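Local coordinates for protein GDP-6-deoxy-D-mannose reductase (Pseudomonas aeruginosa, PDB 6X3B) that probably reduces GDP-4-dehydro-6-deoxy-D-mannose to GDP-rhamnose with NADPH, a step in making the O-antigen of the bacterial outer-membrane lipopolysaccharide, at residues V132-L137 / E283-R288; R220-V225 / Q253-L258; E260-I265 / Q308-I313. All coordinates share one frame; numbering follows the deposited sequence.

Interaction 1: residues V132-L137 / E283-R288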
# COMPACT_ATOMS: atom_id res chain seq x y z
N VAL A 132 -5.04 15.94 5.69
CA VAL A 132 -3.83 16.73 5.50
C VAL A 132 -4.03 18.06 6.22
O VAL A 132 -5.07 18.70 6.07
CB VAL A 132 -3.51 16.94 4.01
CG1 VAL A 132 -2.36 17.91 3.86
CG2 VAL A 132 -3.14 15.62 3.34
N ALA A 133 -3.05 18.44 7.03
CA ALA A 133 -3.15 19.71 7.75
C ALA A 133 -3.07 20.87 6.78
O ALA A 133 -2.34 20.82 5.78
CB ALA A 133 -2.04 19.82 8.81
N GLU A 134 -3.83 21.93 7.06
CA GLU A 134 -3.82 23.09 6.18
C GLU A 134 -2.41 23.64 5.98
O GLU A 134 -2.08 24.13 4.89
CB GLU A 134 -4.76 24.16 6.72
CG GLU A 134 -6.19 23.68 6.77
CD GLU A 134 -7.21 24.78 7.00
OE1 GLU A 134 -6.82 25.96 7.19
OE2 GLU A 134 -8.41 24.46 6.98
N ALA A 135 -1.56 23.51 6.99
CA ALA A 135 -0.18 23.99 6.87
C ALA A 135 0.64 23.15 5.90
O ALA A 135 1.66 23.64 5.39
CB ALA A 135 0.49 24.00 8.25
N ALA A 136 0.23 21.92 5.62
CA ALA A 136 0.90 21.09 4.63
C ALA A 136 0.41 21.32 3.21
O ALA A 136 0.92 20.70 2.28
CB ALA A 136 0.73 19.60 4.97
N LEU A 137 -0.60 22.18 3.02
CA LEU A 137 -1.06 22.49 1.68
C LEU A 137 -0.05 23.42 0.99
O LEU A 137 0.57 24.26 1.65
CB LEU A 137 -2.43 23.15 1.72
CG LEU A 137 -3.58 22.33 2.33
CD1 LEU A 137 -4.88 23.07 2.13
CD2 LEU A 137 -3.67 20.93 1.72
N GLU A 283 -14.66 16.52 7.63
CA GLU A 283 -13.39 16.42 8.41
C GLU A 283 -12.31 17.27 7.74
O GLU A 283 -11.62 18.03 8.45
CB GLU A 283 -12.96 14.96 8.51
N GLN A 284 -12.17 17.16 6.41
CA GLN A 284 -11.15 17.91 5.70
C GLN A 284 -11.80 19.15 5.09
O GLN A 284 -12.57 19.04 4.14
CB GLN A 284 -10.51 17.04 4.62
CG GLN A 284 -9.39 17.72 3.86
CD GLN A 284 -8.08 17.68 4.59
OE1 GLN A 284 -7.83 16.78 5.39
NE2 GLN A 284 -7.23 18.66 4.34
N ARG A 285 -11.47 20.33 5.64
CA ARG A 285 -12.11 21.56 5.18
C ARG A 285 -11.53 22.05 3.85
O ARG A 285 -12.26 22.66 3.06
CB ARG A 285 -11.96 22.68 6.20
CG ARG A 285 -12.28 22.29 7.64
CD ARG A 285 -13.69 21.74 7.75
NE ARG A 285 -14.70 22.69 7.28
CZ ARG A 285 -15.98 22.37 7.13
NH1 ARG A 285 -16.38 21.14 7.43
NH2 ARG A 285 -16.86 23.27 6.69
N ARG A 286 -10.24 21.84 3.61
CA ARG A 286 -9.60 22.42 2.43
C ARG A 286 -8.63 21.42 1.81
O ARG A 286 -7.84 20.79 2.52
CB ARG A 286 -8.83 23.70 2.79
CG ARG A 286 -9.69 24.77 3.45
CD ARG A 286 -8.81 25.90 3.94
NE ARG A 286 -7.95 26.37 2.86
CZ ARG A 286 -6.97 27.25 3.02
NH1 ARG A 286 -6.74 27.77 4.22
NH2 ARG A 286 -6.24 27.62 1.98
N VAL A 287 -8.67 21.31 0.49
CA VAL A 287 -7.74 20.47 -0.25
C VAL A 287 -7.23 21.27 -1.43
O VAL A 287 -8.02 21.76 -2.25
CB VAL A 287 -8.36 19.15 -0.73
CG1 VAL A 287 -7.32 18.34 -1.56
CG2 VAL A 287 -8.87 18.31 0.44
N ARG A 288 -5.91 21.43 -1.50
CA ARG A 288 -5.23 22.01 -2.65
C ARG A 288 -4.06 21.09 -2.99
O ARG A 288 -3.25 20.77 -2.11
CB ARG A 288 -4.74 23.42 -2.34
CG ARG A 288 -4.55 24.32 -3.53
CD ARG A 288 -4.38 25.77 -3.09
NE ARG A 288 -3.08 26.02 -2.47
CZ ARG A 288 -2.88 26.23 -1.17
NH1 ARG A 288 -3.91 26.22 -0.33
NH2 ARG A 288 -1.66 26.47 -0.72
O HOH W 1 -8.63 21.65 6.14
O HOH W 2 -8.72 28.03 6.84
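The side-chain amide of Gln284 docks on the backbone of Val132, joining two loops of an extended short-chain dehydrogenase/reductase fold: loop 132-137 follows strand 119-123, and loop 283-288 follows strand 271-274. This is the tight part. Gln284 OE1 accepts from Val132 N at 2.9 Å, while NE2 gives one hydrogen to Val132 O (2.8 Å), on a lone pair in its carbonyl plane, and the other to Arg286 O in its own loop, nearly straight at 176°. Three bonds thus fix the rotation of the amide. Leu137 packs further along the loop, CD1 against Arg286 O and CB, CD2 against the Arg288 backbone; Arg288 NH1 makes a salt bridge to Glu252 OE2.

The other side is wetter and looser. Glu134 is extended and crosses Arg286 at about a right angle, carboxylate and guanidinium planes 70° apart, with Glu134 OE2 3.4 Å from the methylene Arg286 CD. The salt bridge spans 3.5 Å from Glu134 OE1 to Arg286 NH1; the stronger polar partner of Arg286 is Glu252, whose OE2 makes a salt bridge to NH2. Two waters fill in: one links Glu134 OE2 to Arg286 N, and the second donates to Glu134 OE1 at 2.8 Å and accepts from Arg286 NH1.

Interaction 2: residues R220-V225 / Q253-L258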
# COMPACT_ATOMS: atom_id res chain seq x y z
N ARG A 220 -12.20 22.17 -2.52
CA ARG A 220 -11.53 21.02 -3.10
C ARG A 220 -10.81 21.46 -4.37
O ARG A 220 -11.05 22.53 -4.91
CB ARG A 220 -12.52 19.88 -3.41
CG ARG A 220 -13.18 19.23 -2.17
CD ARG A 220 -12.17 18.39 -1.39
NE ARG A 220 -12.79 17.65 -0.28
CZ ARG A 220 -12.88 18.12 0.96
NH1 ARG A 220 -12.44 19.33 1.25
NH2 ARG A 220 -13.45 17.38 1.92
N ASP A 221 -9.91 20.60 -4.83
CA ASP A 221 -9.13 20.84 -6.04
C ASP A 221 -9.80 20.11 -7.20
O ASP A 221 -9.79 18.87 -7.23
CB ASP A 221 -7.70 20.35 -5.83
CG ASP A 221 -6.77 20.72 -6.96
OD1 ASP A 221 -7.23 20.68 -8.14
OD2 ASP A 221 -5.57 21.02 -6.68
N PHE A 222 -10.35 20.85 -8.17
CA PHE A 222 -11.08 20.30 -9.32
C PHE A 222 -10.34 20.49 -10.64
O PHE A 222 -9.73 21.53 -10.89
CB PHE A 222 -12.45 20.97 -9.47
CG PHE A 222 -13.41 20.68 -8.35
CD1 PHE A 222 -14.24 19.57 -8.40
CD2 PHE A 222 -13.51 21.54 -7.26
CE1 PHE A 222 -15.14 19.31 -7.35
CE2 PHE A 222 -14.39 21.28 -6.23
CZ PHE A 222 -15.20 20.17 -6.27
N LEU A 223 -10.49 19.49 -11.53
CA LEU A 223 -10.11 19.58 -12.93
C LEU A 223 -11.26 19.09 -13.81
O LEU A 223 -11.97 18.14 -13.46
CB LEU A 223 -8.87 18.72 -13.25
CG LEU A 223 -7.51 19.20 -12.74
CD1 LEU A 223 -6.49 18.09 -12.93
CD2 LEU A 223 -7.10 20.45 -13.50
N ASP A 224 -11.42 19.71 -14.98
CA ASP A 224 -12.25 19.09 -16.01
C ASP A 224 -11.66 17.74 -16.39
O ASP A 224 -10.44 17.58 -16.45
CB ASP A 224 -12.33 19.97 -17.26
CG ASP A 224 -13.46 19.53 -18.19
OD1 ASP A 224 -13.24 18.64 -19.04
OD2 ASP A 224 -14.57 20.06 -18.04
N VAL A 225 -12.54 16.77 -16.67
CA VAL A 225 -12.07 15.44 -17.07
C VAL A 225 -11.14 15.51 -18.27
O VAL A 225 -10.23 14.68 -18.41
CB VAL A 225 -13.28 14.51 -17.32
CG1 VAL A 225 -14.16 15.06 -18.45
CG2 VAL A 225 -12.83 13.08 -17.61
N GLN A 253 -11.46 25.39 -4.88
CA GLN A 253 -12.79 25.91 -5.15
C GLN A 253 -13.72 25.55 -4.00
O GLN A 253 -13.82 24.38 -3.62
CB GLN A 253 -13.37 25.34 -6.44
CG GLN A 253 -12.36 25.09 -7.50
CD GLN A 253 -12.32 26.20 -8.52
OE1 GLN A 253 -13.01 27.20 -8.39
NE2 GLN A 253 -11.49 26.02 -9.54
N LYS A 254 -14.42 26.56 -3.47
CA LYS A 254 -15.46 26.32 -2.48
C LYS A 254 -16.70 25.73 -3.13
O LYS A 254 -17.20 26.26 -4.13
CB LYS A 254 -15.82 27.61 -1.76
CG LYS A 254 -14.68 28.21 -0.96
CD LYS A 254 -15.07 29.55 -0.39
CE LYS A 254 -13.89 30.50 -0.41
NZ LYS A 254 -14.30 31.87 -0.81
N ILE A 255 -17.20 24.63 -2.56
CA ILE A 255 -18.37 23.96 -3.13
C ILE A 255 -19.52 24.94 -3.33
O ILE A 255 -20.21 24.92 -4.36
CB ILE A 255 -18.79 22.77 -2.24
CG1 ILE A 255 -17.65 21.78 -2.07
CG2 ILE A 255 -20.03 22.10 -2.80
CD1 ILE A 255 -16.83 21.56 -3.33
N ARG A 256 -19.75 25.81 -2.34
CA ARG A 256 -20.87 26.74 -2.41
C ARG A 256 -20.73 27.70 -3.59
O ARG A 256 -21.72 28.01 -4.27
CB ARG A 256 -20.98 27.52 -1.10
CG ARG A 256 -22.02 28.63 -1.14
CD ARG A 256 -22.00 29.44 0.13
NE ARG A 256 -22.24 28.60 1.30
CZ ARG A 256 -23.44 28.19 1.70
NH1 ARG A 256 -24.53 28.54 1.03
NH2 ARG A 256 -23.56 27.42 2.78
N GLU A 257 -19.51 28.20 -3.83
CA GLU A 257 -19.29 29.09 -4.97
C GLU A 257 -19.48 28.36 -6.29
O GLU A 257 -19.97 28.95 -7.25
CB GLU A 257 -17.89 29.70 -4.88
CG GLU A 257 -17.77 30.75 -3.77
CD GLU A 257 -16.38 31.35 -3.65
OE1 GLU A 257 -15.56 31.17 -4.58
OE2 GLU A 257 -16.10 32.01 -2.62
N LEU A 258 -19.09 27.08 -6.37
CA LEU A 258 -19.39 26.32 -7.58
C LEU A 258 -20.89 26.17 -7.79
O LEU A 258 -21.38 26.31 -8.92
CB LEU A 258 -18.72 24.95 -7.53
CG LEU A 258 -17.20 24.98 -7.51
CD1 LEU A 258 -16.62 23.58 -7.48
CD2 LEU A 258 -16.75 25.71 -8.75
O HOH W 3 -9.96 23.64 -8.74
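Arg220 and Gln253 form an antiparallel hydrogen-bonded pair where the short strand 252-254 joins strand 219-224 in the central sheet of this Rossmann-type fold. On its other side strand 219-224 pairs in parallel with 172-182, so the pairing adds an antiparallel strand beside a parallel one.

Backbone bonds come first. Arg220 N donates to Gln253 O at 3.0 Å and Gln253 N donates back to Arg220 O at 2.9 Å, closing the small ring expected of such a pair. After Lys254, which stands at the N-cap position, the chain turns straight into helix 255-266.

The apolar part gathers round the Phe222 ring. With CG anti to its carbonyl carbon (chi1 -66°), the ring reaches across to the start of that helix. Leu258 comes from the opposite direction and lays CD1 over one ring face, 3.4 Å from Phe222 CE2. Ile255 instead crosses at about a right angle and brings CD1 to the edge, in the ring plane, 3.6 Å from Phe222 CZ. Gln253 CG also sits at the edge, 3.7 Å from Phe222 CD2, so the aliphatic part of this polar side chain helps to enclose the ring. Ile192 of helix 191-203 touches both Ile255 and Leu258, carrying the apolar layer onward.

The remaining polar contacts use a side-chain tip and a water. The Arg220 guanidinium is used elsewhere, NH1 hydrogen-bonding to Gln284 O. A water bridges the two segments, accepting from Phe222 N and from Gln253 NE2, each at 2.9 Å.

Interaction 3: residues E260-I265 / Q308-I313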
# COMPACT_ATOMS: atom_id res chain seq x y z
N GLU A 260 -23.23 28.20 -6.76
CA GLU A 260 -23.71 29.51 -7.19
C GLU A 260 -23.39 29.76 -8.67
O GLU A 260 -24.22 30.30 -9.40
CB GLU A 260 -23.11 30.60 -6.31
CG GLU A 260 -23.80 30.68 -4.93
CD GLU A 260 -23.07 31.59 -3.97
OE1 GLU A 260 -23.61 32.67 -3.63
OE2 GLU A 260 -21.95 31.23 -3.56
N LEU A 261 -22.19 29.36 -9.12
CA LEU A 261 -21.85 29.54 -10.52
C LEU A 261 -22.70 28.65 -11.42
O LEU A 261 -23.07 29.05 -12.53
CB LEU A 261 -20.35 29.27 -10.74
CG LEU A 261 -19.80 29.50 -12.16
CD1 LEU A 261 -20.11 30.91 -12.63
CD2 LEU A 261 -18.28 29.25 -12.21
N LEU A 262 -23.04 27.44 -10.97
CA LEU A 262 -23.97 26.61 -11.73
C LEU A 262 -25.32 27.31 -11.90
O LEU A 262 -25.86 27.37 -13.01
CB LEU A 262 -24.16 25.25 -11.05
CG LEU A 262 -23.13 24.15 -11.30
CD1 LEU A 262 -23.39 23.01 -10.30
CD2 LEU A 262 -23.19 23.62 -12.72
N ALA A 263 -25.89 27.81 -10.81
CA ALA A 263 -27.15 28.55 -10.88
C ALA A 263 -27.05 29.74 -11.82
O ALA A 263 -27.96 29.98 -12.62
CB ALA A 263 -27.57 29.02 -9.48
N ASP A 264 -25.94 30.48 -11.75
CA ASP A 264 -25.75 31.62 -12.64
C ASP A 264 -25.72 31.19 -14.10
O ASP A 264 -26.38 31.78 -14.95
CB ASP A 264 -24.46 32.36 -12.25
CG ASP A 264 -24.35 33.73 -12.91
OD1 ASP A 264 -25.38 34.26 -13.36
OD2 ASP A 264 -23.22 34.28 -12.98
N ILE A 265 -24.96 30.13 -14.40
CA ILE A 265 -24.89 29.63 -15.77
C ILE A 265 -26.27 29.19 -16.24
O ILE A 265 -26.65 29.40 -17.40
CB ILE A 265 -23.87 28.50 -15.88
CG1 ILE A 265 -22.45 29.04 -15.64
CG2 ILE A 265 -23.93 27.80 -17.26
CD1 ILE A 265 -21.43 27.94 -15.25
N GLN A 308 -16.46 26.84 -18.06
CA GLN A 308 -16.72 25.92 -19.16
C GLN A 308 -17.06 24.52 -18.65
O GLN A 308 -17.94 23.85 -19.20
CB GLN A 308 -15.54 25.86 -20.14
CG GLN A 308 -15.78 24.84 -21.24
CD GLN A 308 -14.83 24.98 -22.41
OE1 GLN A 308 -13.96 25.85 -22.44
NE2 GLN A 308 -15.00 24.10 -23.40
N SER A 309 -16.34 24.05 -17.61
CA SER A 309 -16.61 22.72 -17.08
C SER A 309 -18.03 22.61 -16.54
O SER A 309 -18.70 21.60 -16.74
CB SER A 309 -15.64 22.38 -15.94
OG SER A 309 -14.33 22.26 -16.42
N LEU A 310 -18.47 23.63 -15.82
CA LEU A 310 -19.80 23.60 -15.22
C LEU A 310 -20.89 23.73 -16.29
O LEU A 310 -21.95 23.08 -16.20
CB LEU A 310 -19.92 24.71 -14.18
CG LEU A 310 -19.04 24.57 -12.94
CD1 LEU A 310 -19.18 25.79 -12.05
CD2 LEU A 310 -19.41 23.30 -12.17
N ARG A 311 -20.67 24.58 -17.29
CA ARG A 311 -21.65 24.68 -18.37
C ARG A 311 -21.79 23.34 -19.08
O ARG A 311 -22.90 22.92 -19.42
CB ARG A 311 -21.23 25.77 -19.36
CG ARG A 311 -22.33 26.12 -20.37
CD ARG A 311 -21.96 27.34 -21.18
NE ARG A 311 -20.58 27.25 -21.64
CZ ARG A 311 -19.61 28.10 -21.30
NH1 ARG A 311 -19.88 29.13 -20.52
NH2 ARG A 311 -18.39 27.92 -21.79
N ALA A 312 -20.66 22.65 -19.28
CA ALA A 312 -20.69 21.38 -19.99
C ALA A 312 -21.55 20.37 -19.24
O ALA A 312 -22.37 19.67 -19.86
CB ALA A 312 -19.25 20.87 -20.20
N ILE A 313 -21.43 20.29 -17.91
CA ILE A 313 -22.24 19.30 -17.21
C ILE A 313 -23.72 19.71 -17.17
O ILE A 313 -24.60 18.85 -17.19
CB ILE A 313 -21.71 18.98 -15.80
CG1 ILE A 313 -21.72 20.19 -14.87
CG2 ILE A 313 -20.32 18.36 -15.87
CD1 ILE A 313 -21.36 19.84 -13.41
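Leu310 projects from helix 306-320 into three side chains of helix 255-266, and this helix-helix packing lies in the C-terminal part of the reductase fold. The two short segments cross at -62°, their axes 9.6 Å apart at closest approach, and no hydrogen bond passes between them.

Following Leu310 outward, CB already touches two partners: Ile265 CD1 at 3.7 Å and Leu262 CD2 at the same distance. Both of these side chains cross Leu310 at about a right angle. From CB the chain runs to CG, placed anti to the carbonyl carbon (chi1 -66°), and there the branches part company. Leu310 CD1 comes within 3.6 Å of Leu261 CD2 and also lies against CG and CB of Leu261, so it rests along the flank of that side chain. Leu310 CD2 meets Leu262 CD2 at 3.8 Å, with Leu262 CG hardly further. Leu310 therefore sits in the dip bounded by Leu261, Leu262 and Ile265, residues i, i+1 and i+4 on one face of the facing helix.

Leu262 reaches further, CD2 lying near Leu310 O and, more distantly, Ile313 CD1. On the inner side the packing continues into helix 191-203, whose Ile192 touches Leu310 and Ile313 and whose Ile199 touches Leu262. The outer side is made by Arg311, an exposed residue whose aliphatic stem serves the contact. Ile265 crosses that stem at about a right angle, with Ile265 CG2 3.9 Å from Arg311 CG.

Overall arrangement
Interaction 1 is a surface contact between loops, interaction 2 is buried at the central sheet, and interaction 3 is partly buried between helices. Their chemistry follows: amide, charge and water in the first, with one leucine packed among them; strand pairing plus one aromatic ring enclosed by aliphatic groups in the second; aliphatic packing alone in the third. Helix 255-266 is common to interactions 2 and 3, whose centres lie 11 Å apart, and Asp224 OD2 probably hydrogen-bonds to Ser309 OG (2.7 Å) between them. Interactions 1 and 2 also pack together, Val287 CG2 3.8 Å from Arg220 CD. Interactions 1 and 3 do not touch, with nearest atoms about 14 Å apart, so interaction 2 is the link.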